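Local coordinates for putative ABC-transporter ATP-binding protein (Alicyclobacillus acidocaldarius, PDB 1Z47) that probably binds and hydrolyses ATP as the nucleotide-binding subunit of an ABC transporter thought to import sulfate, at residues B[96-101]-B[156-161]; B[150-155]-B[171-176]; B[316-319]-B[323-326]; B[254-259]-B[268-273]. One frame throughout, in Å; residues are numbered along the deposited sequence.

Contact 1: residues B[96-101]-B[156-161]; sequences YALFQH and LARALA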
# COMPACT_ATOMS: atom_id res chain seq x y z
N TYR B 96 4.07 -15.72 14.95
CA TYR B 96 3.15 -16.58 15.68
C TYR B 96 2.42 -17.58 14.77
O TYR B 96 2.72 -17.72 13.58
CB TYR B 96 2.12 -15.71 16.41
CG TYR B 96 1.85 -16.08 17.85
CD1 TYR B 96 1.34 -15.13 18.74
CD2 TYR B 96 2.07 -17.38 18.32
CE1 TYR B 96 1.06 -15.46 20.06
CE2 TYR B 96 1.79 -17.71 19.64
CZ TYR B 96 1.29 -16.75 20.50
OH TYR B 96 1.00 -17.07 21.81
N ALA B 97 1.45 -18.26 15.36
CA ALA B 97 0.65 -19.23 14.64
C ALA B 97 -0.40 -19.73 15.61
O ALA B 97 -0.07 -20.16 16.72
CB ALA B 97 1.51 -20.38 14.16
N LEU B 98 -1.66 -19.64 15.22
CA LEU B 98 -2.74 -20.12 16.06
C LEU B 98 -2.52 -21.62 16.23
O LEU B 98 -1.91 -22.27 15.38
CB LEU B 98 -4.10 -19.88 15.40
CG LEU B 98 -4.53 -18.45 15.05
CD1 LEU B 98 -5.97 -18.49 14.52
CD2 LEU B 98 -4.43 -17.56 16.27
N PHE B 99 -3.00 -22.17 17.34
CA PHE B 99 -2.88 -23.59 17.59
C PHE B 99 -3.92 -24.25 16.69
O PHE B 99 -5.11 -24.30 17.00
CB PHE B 99 -3.14 -23.85 19.07
CG PHE B 99 -2.24 -23.05 19.98
CD1 PHE B 99 -2.72 -22.52 21.17
CD2 PHE B 99 -0.92 -22.81 19.63
CE1 PHE B 99 -1.89 -21.77 22.01
CE2 PHE B 99 -0.07 -22.05 20.45
CZ PHE B 99 -0.56 -21.53 21.65
N GLN B 100 -3.43 -24.74 15.57
CA GLN B 100 -4.24 -25.37 14.53
C GLN B 100 -5.16 -26.51 14.94
O GLN B 100 -6.16 -26.77 14.27
CB GLN B 100 -3.31 -25.85 13.41
CG GLN B 100 -2.45 -24.74 12.83
CD GLN B 100 -3.27 -23.61 12.25
OE1 GLN B 100 -4.12 -23.82 11.38
NE2 GLN B 100 -3.03 -22.39 12.73
N HIS B 101 -4.84 -27.19 16.03
CA HIS B 101 -5.64 -28.33 16.45
C HIS B 101 -6.54 -28.04 17.64
O HIS B 101 -7.10 -28.94 18.27
CB HIS B 101 -4.67 -29.48 16.71
CG HIS B 101 -3.58 -29.55 15.69
ND1 HIS B 101 -2.26 -29.27 15.99
CD2 HIS B 101 -3.62 -29.75 14.35
CE1 HIS B 101 -1.54 -29.30 14.88
NE2 HIS B 101 -2.35 -29.59 13.87
N LEU B 156 -5.61 -11.82 17.87
CA LEU B 156 -5.72 -10.64 18.71
C LEU B 156 -6.50 -10.99 19.98
O LEU B 156 -6.19 -10.49 21.08
CB LEU B 156 -6.40 -9.49 17.95
CG LEU B 156 -6.64 -8.17 18.71
CD1 LEU B 156 -5.33 -7.63 19.28
CD2 LEU B 156 -7.27 -7.15 17.77
N ALA B 157 -7.50 -11.88 19.86
CA ALA B 157 -8.29 -12.28 21.04
C ALA B 157 -7.42 -13.05 22.06
O ALA B 157 -7.48 -12.79 23.27
CB ALA B 157 -9.50 -13.13 20.60
N ARG B 158 -6.61 -13.98 21.56
CA ARG B 158 -5.69 -14.78 22.38
C ARG B 158 -4.72 -13.87 23.13
O ARG B 158 -4.49 -14.05 24.32
CB ARG B 158 -4.86 -15.75 21.51
CG ARG B 158 -3.75 -16.49 22.25
CD ARG B 158 -3.11 -17.57 21.37
NE ARG B 158 -2.46 -17.00 20.19
CZ ARG B 158 -1.88 -17.70 19.22
NH1 ARG B 158 -1.32 -17.07 18.19
NH2 ARG B 158 -1.87 -19.03 19.26
N ALA B 159 -4.14 -12.91 22.41
CA ALA B 159 -3.18 -11.99 23.01
C ALA B 159 -3.82 -11.14 24.10
O ALA B 159 -3.19 -10.87 25.12
CB ALA B 159 -2.58 -11.06 21.93
N LEU B 160 -5.08 -10.75 23.91
CA LEU B 160 -5.78 -9.90 24.86
C LEU B 160 -6.40 -10.57 26.07
O LEU B 160 -6.62 -9.93 27.10
CB LEU B 160 -6.87 -9.12 24.15
CG LEU B 160 -6.37 -8.01 23.23
CD1 LEU B 160 -7.55 -7.40 22.48
CD2 LEU B 160 -5.63 -6.97 24.06
N ALA B 161 -6.71 -11.86 25.93
CA ALA B 161 -7.35 -12.60 27.01
C ALA B 161 -6.86 -12.26 28.43
O ALA B 161 -7.67 -11.88 29.29
CB ALA B 161 -7.23 -14.11 26.76

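Contact 2: residues B[150-155]-B[171-176]; sequences QQQRVA and EPFAAI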
# COMPACT_ATOMS: atom_id res chain seq x y z
N GLN B 150 -10.21 -13.76 9.56
CA GLN B 150 -10.77 -14.23 10.82
C GLN B 150 -9.67 -14.79 11.72
O GLN B 150 -9.73 -14.63 12.93
CB GLN B 150 -11.86 -15.30 10.57
CG GLN B 150 -13.06 -14.76 9.79
CD GLN B 150 -13.96 -15.87 9.24
OE1 GLN B 150 -13.50 -16.96 8.92
NE2 GLN B 150 -15.24 -15.57 9.11
N GLN B 151 -8.66 -15.44 11.14
CA GLN B 151 -7.58 -15.98 11.96
C GLN B 151 -6.82 -14.90 12.71
O GLN B 151 -6.31 -15.14 13.81
CB GLN B 151 -6.60 -16.80 11.11
CG GLN B 151 -7.13 -18.19 10.74
CD GLN B 151 -6.13 -19.03 9.96
OE1 GLN B 151 -6.34 -19.31 8.78
NE2 GLN B 151 -5.04 -19.44 10.62
N GLN B 152 -6.71 -13.71 12.11
CA GLN B 152 -6.04 -12.58 12.77
C GLN B 152 -6.92 -12.07 13.92
O GLN B 152 -6.41 -11.65 14.95
CB GLN B 152 -5.79 -11.42 11.79
CG GLN B 152 -4.75 -11.71 10.72
CD GLN B 152 -3.45 -12.23 11.31
OE1 GLN B 152 -2.96 -11.69 12.31
NE2 GLN B 152 -2.90 -13.27 10.70
N ARG B 153 -8.23 -12.09 13.74
CA ARG B 153 -9.09 -11.65 14.83
C ARG B 153 -8.90 -12.60 16.02
O ARG B 153 -8.89 -12.18 17.18
CB ARG B 153 -10.56 -11.60 14.41
CG ARG B 153 -10.84 -10.66 13.24
CD ARG B 153 -12.23 -10.01 13.31
NE ARG B 153 -13.35 -10.96 13.25
CZ ARG B 153 -13.85 -11.51 12.15
NH1 ARG B 153 -14.87 -12.35 12.24
NH2 ARG B 153 -13.35 -11.21 10.95
N VAL B 154 -8.72 -13.89 15.74
CA VAL B 154 -8.54 -14.86 16.82
C VAL B 154 -7.21 -14.64 17.53
O VAL B 154 -7.13 -14.74 18.75
CB VAL B 154 -8.64 -16.34 16.28
CG1 VAL B 154 -8.40 -17.33 17.42
CG2 VAL B 154 -10.02 -16.59 15.67
N ALA B 155 -6.17 -14.32 16.77
CA ALA B 155 -4.85 -14.08 17.35
C ALA B 155 -4.89 -12.86 18.27
O ALA B 155 -4.29 -12.85 19.35
CB ALA B 155 -3.80 -13.87 16.20
N GLU B 171 4.10 -6.55 12.18
CA GLU B 171 3.67 -6.71 10.78
C GLU B 171 2.88 -8.01 10.60
O GLU B 171 3.11 -8.76 9.64
CB GLU B 171 4.88 -6.73 9.84
CG GLU B 171 5.77 -7.96 10.02
CD GLU B 171 6.84 -8.11 8.95
OE1 GLU B 171 6.48 -8.24 7.75
OE2 GLU B 171 8.03 -8.12 9.32
N PRO B 172 1.93 -8.28 11.51
CA PRO B 172 1.13 -9.51 11.42
C PRO B 172 0.28 -9.65 10.15
O PRO B 172 -0.18 -10.75 9.82
CB PRO B 172 0.26 -9.44 12.68
CG PRO B 172 0.04 -7.95 12.83
CD PRO B 172 1.44 -7.41 12.59
N PHE B 173 0.10 -8.55 9.42
CA PHE B 173 -0.74 -8.56 8.23
C PHE B 173 -0.02 -8.69 6.89
O PHE B 173 -0.63 -8.55 5.84
CB PHE B 173 -1.63 -7.31 8.26
CG PHE B 173 -2.40 -7.15 9.56
CD1 PHE B 173 -2.77 -5.89 10.03
CD2 PHE B 173 -2.74 -8.27 10.33
CE1 PHE B 173 -3.46 -5.75 11.24
CE2 PHE B 173 -3.43 -8.14 11.53
CZ PHE B 173 -3.79 -6.88 11.99
N ALA B 174 1.28 -8.97 6.92
CA ALA B 174 2.03 -9.14 5.68
C ALA B 174 1.55 -10.46 5.05
O ALA B 174 1.01 -11.32 5.75
CB ALA B 174 3.53 -9.21 5.97
N ALA B 175 1.75 -10.61 3.75
CA ALA B 175 1.31 -11.82 3.06
C ALA B 175 -0.23 -11.84 3.01
O ALA B 175 -0.85 -12.89 2.82
CB ALA B 175 1.85 -13.07 3.78
N ILE B 176 -0.82 -10.66 3.20
CA ILE B 176 -2.27 -10.48 3.18
C ILE B 176 -2.64 -9.65 1.95
O ILE B 176 -1.83 -8.88 1.46
CB ILE B 176 -2.74 -9.67 4.42
CG1 ILE B 176 -4.23 -9.89 4.68
CG2 ILE B 176 -2.52 -8.18 4.17
CD1 ILE B 176 -4.53 -11.21 5.33

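Contact 3: residues B[316-319]-B[323-326]; sequences WIRT and EVWE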
# COMPACT_ATOMS: atom_id res chain seq x y z
N TRP B 316 2.92 13.12 -14.44
CA TRP B 316 4.37 13.17 -14.46
C TRP B 316 4.83 14.09 -15.60
O TRP B 316 4.38 13.95 -16.74
CB TRP B 316 4.95 11.77 -14.65
CG TRP B 316 4.81 10.91 -13.41
CD1 TRP B 316 5.67 10.85 -12.34
CD2 TRP B 316 3.69 10.08 -13.07
NE1 TRP B 316 5.15 10.03 -11.36
CE2 TRP B 316 3.94 9.55 -11.78
CE3 TRP B 316 2.50 9.73 -13.73
CZ2 TRP B 316 3.04 8.68 -11.14
CZ3 TRP B 316 1.60 8.88 -13.09
CH2 TRP B 316 1.88 8.37 -11.80
N ILE B 317 5.71 15.03 -15.27
CA ILE B 317 6.25 15.98 -16.25
C ILE B 317 7.79 16.06 -16.18
O ILE B 317 8.39 15.86 -15.11
CB ILE B 317 5.69 17.39 -16.01
CG1 ILE B 317 6.04 17.85 -14.60
CG2 ILE B 317 4.16 17.38 -16.24
CD1 ILE B 317 5.63 19.27 -14.27
N ARG B 318 8.42 16.33 -17.32
CA ARG B 318 9.88 16.43 -17.41
C ARG B 318 10.27 17.86 -17.73
O ARG B 318 9.87 18.40 -18.76
CB ARG B 318 10.42 15.55 -18.53
CG ARG B 318 11.94 15.59 -18.68
CD ARG B 318 12.36 14.93 -19.99
NE ARG B 318 11.62 13.68 -20.18
CZ ARG B 318 11.86 12.56 -19.51
NH1 ARG B 318 11.14 11.47 -19.74
NH2 ARG B 318 12.86 12.51 -18.63
N THR B 319 11.03 18.47 -16.84
CA THR B 319 11.48 19.84 -17.03
C THR B 319 12.53 19.91 -18.13
O THR B 319 13.00 18.88 -18.64
CB THR B 319 12.13 20.39 -15.78
OG1 THR B 319 13.35 19.68 -15.52
CG2 THR B 319 11.21 20.24 -14.63
N GLU B 323 14.41 16.94 -15.14
CA GLU B 323 13.86 16.45 -13.88
C GLU B 323 12.43 15.97 -14.12
O GLU B 323 11.62 16.68 -14.73
CB GLU B 323 13.84 17.56 -12.85
CG GLU B 323 15.19 17.88 -12.21
CD GLU B 323 15.09 19.03 -11.23
OE1 GLU B 323 16.06 19.28 -10.47
OE2 GLU B 323 14.02 19.69 -11.21
N VAL B 324 12.12 14.77 -13.65
CA VAL B 324 10.78 14.24 -13.80
C VAL B 324 10.06 14.46 -12.49
O VAL B 324 10.41 13.87 -11.47
CB VAL B 324 10.80 12.74 -14.18
CG1 VAL B 324 9.39 12.14 -14.14
CG2 VAL B 324 11.35 12.59 -15.58
N TRP B 325 9.07 15.34 -12.52
CA TRP B 325 8.27 15.69 -11.34
C TRP B 325 6.92 14.99 -11.35
O TRP B 325 6.32 14.79 -12.41
CB TRP B 325 7.99 17.19 -11.29
CG TRP B 325 9.14 18.05 -10.92
CD1 TRP B 325 10.35 18.13 -11.55
CD2 TRP B 325 9.19 18.99 -9.83
NE1 TRP B 325 11.15 19.05 -10.93
CE2 TRP B 325 10.47 19.60 -9.88
CE3 TRP B 325 8.29 19.38 -8.84
CZ2 TRP B 325 10.87 20.59 -8.96
CZ3 TRP B 325 8.68 20.36 -7.92
CH2 TRP B 325 9.97 20.95 -7.99
N GLU B 326 6.43 14.64 -10.16
CA GLU B 326 5.12 14.03 -10.02
C GLU B 326 4.23 15.11 -9.42
O GLU B 326 4.55 15.72 -8.41
CB GLU B 326 5.12 12.81 -9.08
CG GLU B 326 3.71 12.18 -8.98
CD GLU B 326 3.64 10.90 -8.16
OE1 GLU B 326 4.71 10.31 -7.88
OE2 GLU B 326 2.52 10.48 -7.82
O HOH W 1 6.74 9.19 -9.40

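Contact 4: residues B[254-259]-B[268-273]; sequences RAVQNG and LPVDPA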
# COMPACT_ATOMS: atom_id res chain seq x y z
N ARG B 254 19.46 22.06 -5.01
CA ARG B 254 19.59 23.39 -5.61
C ARG B 254 20.72 24.03 -4.84
O ARG B 254 20.94 23.71 -3.67
CB ARG B 254 18.31 24.25 -5.46
CG ARG B 254 17.12 23.83 -6.32
CD ARG B 254 17.32 24.02 -7.79
NE ARG B 254 16.11 23.70 -8.54
CZ ARG B 254 15.81 22.49 -9.03
NH1 ARG B 254 16.62 21.45 -8.86
NH2 ARG B 254 14.69 22.31 -9.73
N ALA B 255 21.45 24.93 -5.50
CA ALA B 255 22.54 25.64 -4.83
C ALA B 255 21.99 27.03 -4.51
O ALA B 255 21.27 27.61 -5.31
CB ALA B 255 23.77 25.77 -5.77
N VAL B 256 22.34 27.55 -3.35
CA VAL B 256 21.85 28.86 -2.96
C VAL B 256 22.69 29.99 -3.59
O VAL B 256 23.91 29.94 -3.55
CB VAL B 256 21.93 29.01 -1.45
CG1 VAL B 256 21.45 30.38 -1.03
CG2 VAL B 256 21.13 27.90 -0.78
N GLN B 257 22.02 30.98 -4.18
CA GLN B 257 22.73 32.14 -4.75
C GLN B 257 21.80 33.34 -4.56
O GLN B 257 20.59 33.25 -4.83
CB GLN B 257 23.06 31.91 -6.22
CG GLN B 257 24.15 32.85 -6.76
CD GLN B 257 24.62 32.45 -8.16
OE1 GLN B 257 24.04 31.58 -8.78
NE2 GLN B 257 25.68 33.10 -8.65
N ASN B 258 22.35 34.44 -4.05
CA ASN B 258 21.57 35.66 -3.78
C ASN B 258 20.43 35.36 -2.80
O ASN B 258 19.31 35.88 -2.97
CB ASN B 258 21.02 36.23 -5.09
CG ASN B 258 22.09 36.46 -6.11
OD1 ASN B 258 23.15 37.02 -5.80
ND2 ASN B 258 21.84 36.03 -7.36
N GLY B 259 20.72 34.52 -1.80
CA GLY B 259 19.74 34.14 -0.79
C GLY B 259 18.48 33.41 -1.26
O GLY B 259 17.45 33.45 -0.59
N LEU B 268 12.71 30.92 -4.67
CA LEU B 268 12.27 30.57 -3.33
C LEU B 268 13.32 31.11 -2.38
O LEU B 268 14.49 30.74 -2.46
CB LEU B 268 12.15 29.04 -3.17
CG LEU B 268 10.98 28.33 -3.86
CD1 LEU B 268 10.84 28.73 -5.32
CD2 LEU B 268 11.20 26.82 -3.73
N PRO B 269 12.92 32.01 -1.47
CA PRO B 269 13.90 32.56 -0.54
C PRO B 269 14.39 31.47 0.37
O PRO B 269 13.63 30.57 0.72
CB PRO B 269 13.10 33.61 0.23
CG PRO B 269 11.73 32.98 0.29
CD PRO B 269 11.57 32.53 -1.16
N VAL B 270 15.65 31.57 0.76
CA VAL B 270 16.29 30.61 1.64
C VAL B 270 16.59 31.30 2.95
O VAL B 270 16.99 32.46 2.98
CB VAL B 270 17.65 30.13 1.04
CG1 VAL B 270 18.38 29.27 2.06
CG2 VAL B 270 17.39 29.36 -0.25
N ASP B 271 16.40 30.58 4.04
CA ASP B 271 16.69 31.14 5.35
C ASP B 271 18.11 31.68 5.36
O ASP B 271 19.04 31.01 4.92
CB ASP B 271 16.58 30.06 6.43
CG ASP B 271 16.89 30.61 7.81
OD1 ASP B 271 15.96 31.11 8.49
OD2 ASP B 271 18.06 30.56 8.21
N PRO B 272 18.30 32.90 5.89
CA PRO B 272 19.61 33.54 5.97
C PRO B 272 20.72 32.74 6.66
O PRO B 272 21.89 33.04 6.46
CB PRO B 272 19.32 34.87 6.68
CG PRO B 272 18.10 34.57 7.48
CD PRO B 272 17.27 33.74 6.54
N ALA B 273 20.35 31.71 7.43
CA ALA B 273 21.35 30.87 8.12
C ALA B 273 22.04 29.87 7.18
O ALA B 273 22.99 29.20 7.56
CB ALA B 273 20.70 30.11 9.28
O HOH W 2 17.33 35.08 2.28

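Contact 1: residues B[96-101]-B[156-161]
Leu98 and Arg158 mark the nearest backbone approach, 8.8 Å between their CA atoms, where the irregular loop 96-101 runs beside the helix that ends at residue 160. One long side chain bridges this gap. The chain of Arg158 leaves the helix extended and then bends at chi3 (62°), which brings its guanidinium in between Tyr96 and Leu98. Tyr96 meets it flat: the two planes are 19° apart, their centres 3.7 Å, and NH1 sits above the middle of the ring in a cation-pi stack. Leu98 CD2 lies over the opposite face of the guanidinium, offset toward its rim, 3.7 Å from Arg158 NH1. Phe99 is turned differently, receiving Arg158 NH2 over its ring face, with Arg158 CZ 4.9 Å from the centroid of the Phe99 ring and the planes 63° apart. At the guanidinium edge, Arg158 NH2 gives a weak hydrogen bond of 3.3 Å to Ala97 O. Asn107 of helix 104-109 accepts from Phe99 N, and Phe110 meets Phe99 edge-to-face. The loop follows the glutamine of the Q-loop, so the contact ties that region to the helix begun within the signature motif. With an alanine in place of Tyr96, the guanidinium would probably lose the surface it lies flat on and be freer to turn. Because its single hydrogen bond to the loop is weak, the buried cation probably relies largely on aromatic pi electrons for stabilisation.

Contact 2: residues B[150-155]-B[171-176]
The helix that begins within the ABC signature motif here meets the turn leading from the Walker B strand into the D-loop, and Gln152 makes the meeting with Pro172 and Phe173. The CA atoms of Gln152 and Pro172 are 7.9 Å apart. Glu171 to Ala174 form a type I turn closed by Ala174 N on Glu171 O, and Pro172, with its fixed phi, suits the second position of such a turn. Its ring atom CG also lies over one face of the Phe173 ring. Gln152 bends at chi2 (-52°), bringing its amide back over the turn. Gln152 OE1 arrives at the edge of the Phe173 ring, in its plane and 3.7 Å from Phe173 CE2, with the amide and ring planes 78° apart. Gln152 CG also touches the rim, off the ring plane, 3.9 Å from Phe173 CE2. Gln152 OE1 is also 3.9 Å from Pro172 CB. Although Gln152 NE2 faces Pro172 O, 3.8 Å is too long for a hydrogen bond. Beyond the turn, Phe173 packs on Arg181 and Leu184 of helix 178-195. An alanine in place of Gln152 would probably open a gap beside the Phe173 edge and leave the ring freer to shift. With no hydrogen bond across it, the contact depends on van der Waals fit and probably on a mild attraction of the amide oxygen for the slightly positive ring rim.

Contact 3: residues B[316-319]-B[323-326]
Ile317 and Trp325 form the hydrogen-bonded pair of this antiparallel hairpin, each backbone N donating to the other's O: Ile317 N to Trp325 O at 2.9 Å, Trp325 N to Ile317 O at 2.7 Å. Next to the turn, Thr319 N gives to Glu323 O at 2.8 Å. Thr319, the last residue of strand 312-319, also uses its hydroxyl: with chi1 at 67°, OG1 accepts from Glu323 N at 3.0 Å, just before the returning strand begins. The carbonyls take in CA-H groups as well, Val324 CA lying 3.2 Å from Ile317 O. On the face of Trp316 and Glu326 the two side chains run alongside, pointing the same way, and one water accepts from Trp316 NE1 at 2.7 Å and donates to Glu326 OE1 at 2.8 Å. The other oxygen, OE2, is bound to His328. Val324 lies on this face too, its CG2 against Arg318 NH2. Within 323-326, Trp325 NE1 donates to Glu323 OE2 on its anti side, 34° out of the carboxylate plane, while OE1 forms a salt bridge to Arg254. Strand 312-319 is flanked on its far side by strand 301-308, to which Trp316 and Arg318 are bonded, and Trp316 packs on Glu211 of the second subunit. Strand 324-330 is outermost within this chain's sheet; there Asn250 OD1 receives Glu326 N, and Trp252 meets the Trp325 ring.

Contact 4: residues B[254-259]-B[268-273]
A small two-stranded hairpin of the C-terminal regulatory domain, strands 260-262 and 267-269, has its open end here, where Gly259 and Val270 face each other just beyond the two strands, 5.5 Å between CA atoms. Val270 N donates to Gly259 O at 2.9 Å and 162°, coming from above the carbonyl plane. The reciprocal bond, Gly259 N to Val270 O, is absent; a water donates to Val270 O at 2.7 Å and, more loosely, to Gly259 O at 3.3 Å, so the glycine carbonyl takes two donors. Gly259 N instead goes to Glu276 OE2, and Asn258 N to the other oxygen of that carboxylate, which thus gathers two successive amides. Both Asn258 and Gly259 have positive phi, a conformation glycine adopts without strain and asparagine tolerates better than most residues; it turns the chain sharply out of strand 250-255. That strand belongs to a three-stranded antiparallel sheet with 279-284 and 351-354, consistent with an OB-type fold; the turn passes the chain from this sheet into the hairpin. Beside the backbone bond, Val256 and Val270 reach toward each other tip to tip, CG2 to CG2 at 4.0 Å. Each presents the methyl that is anti to its carbonyl carbon, and both also touch Ile261, a buried apolar setting that suits the short branched side chain of valine.

Overall arrangement
Contacts 1 and 2 share helix 148-160 in the nucleotide-binding part, and they touch where Leu98 packs on Gln151, Val154 and Ala155. Contacts 3 and 4 belong to the beta-rich C-terminal part, where a salt bridge joins them, and the centres of contacts 1 and 4 are about 57 Å apart. Contact 2 is buried and without a hydrogen bond across it, and contact 1, partly buried, rests mainly on a cation laid flat on one aromatic ring, with a second receiving its NH2 over its face. Contact 3, also partly buried, depends on a ladder of backbone bonds with a water and charges at its sides. Contact 4 combines one backbone bond and a water with a buried valine pair.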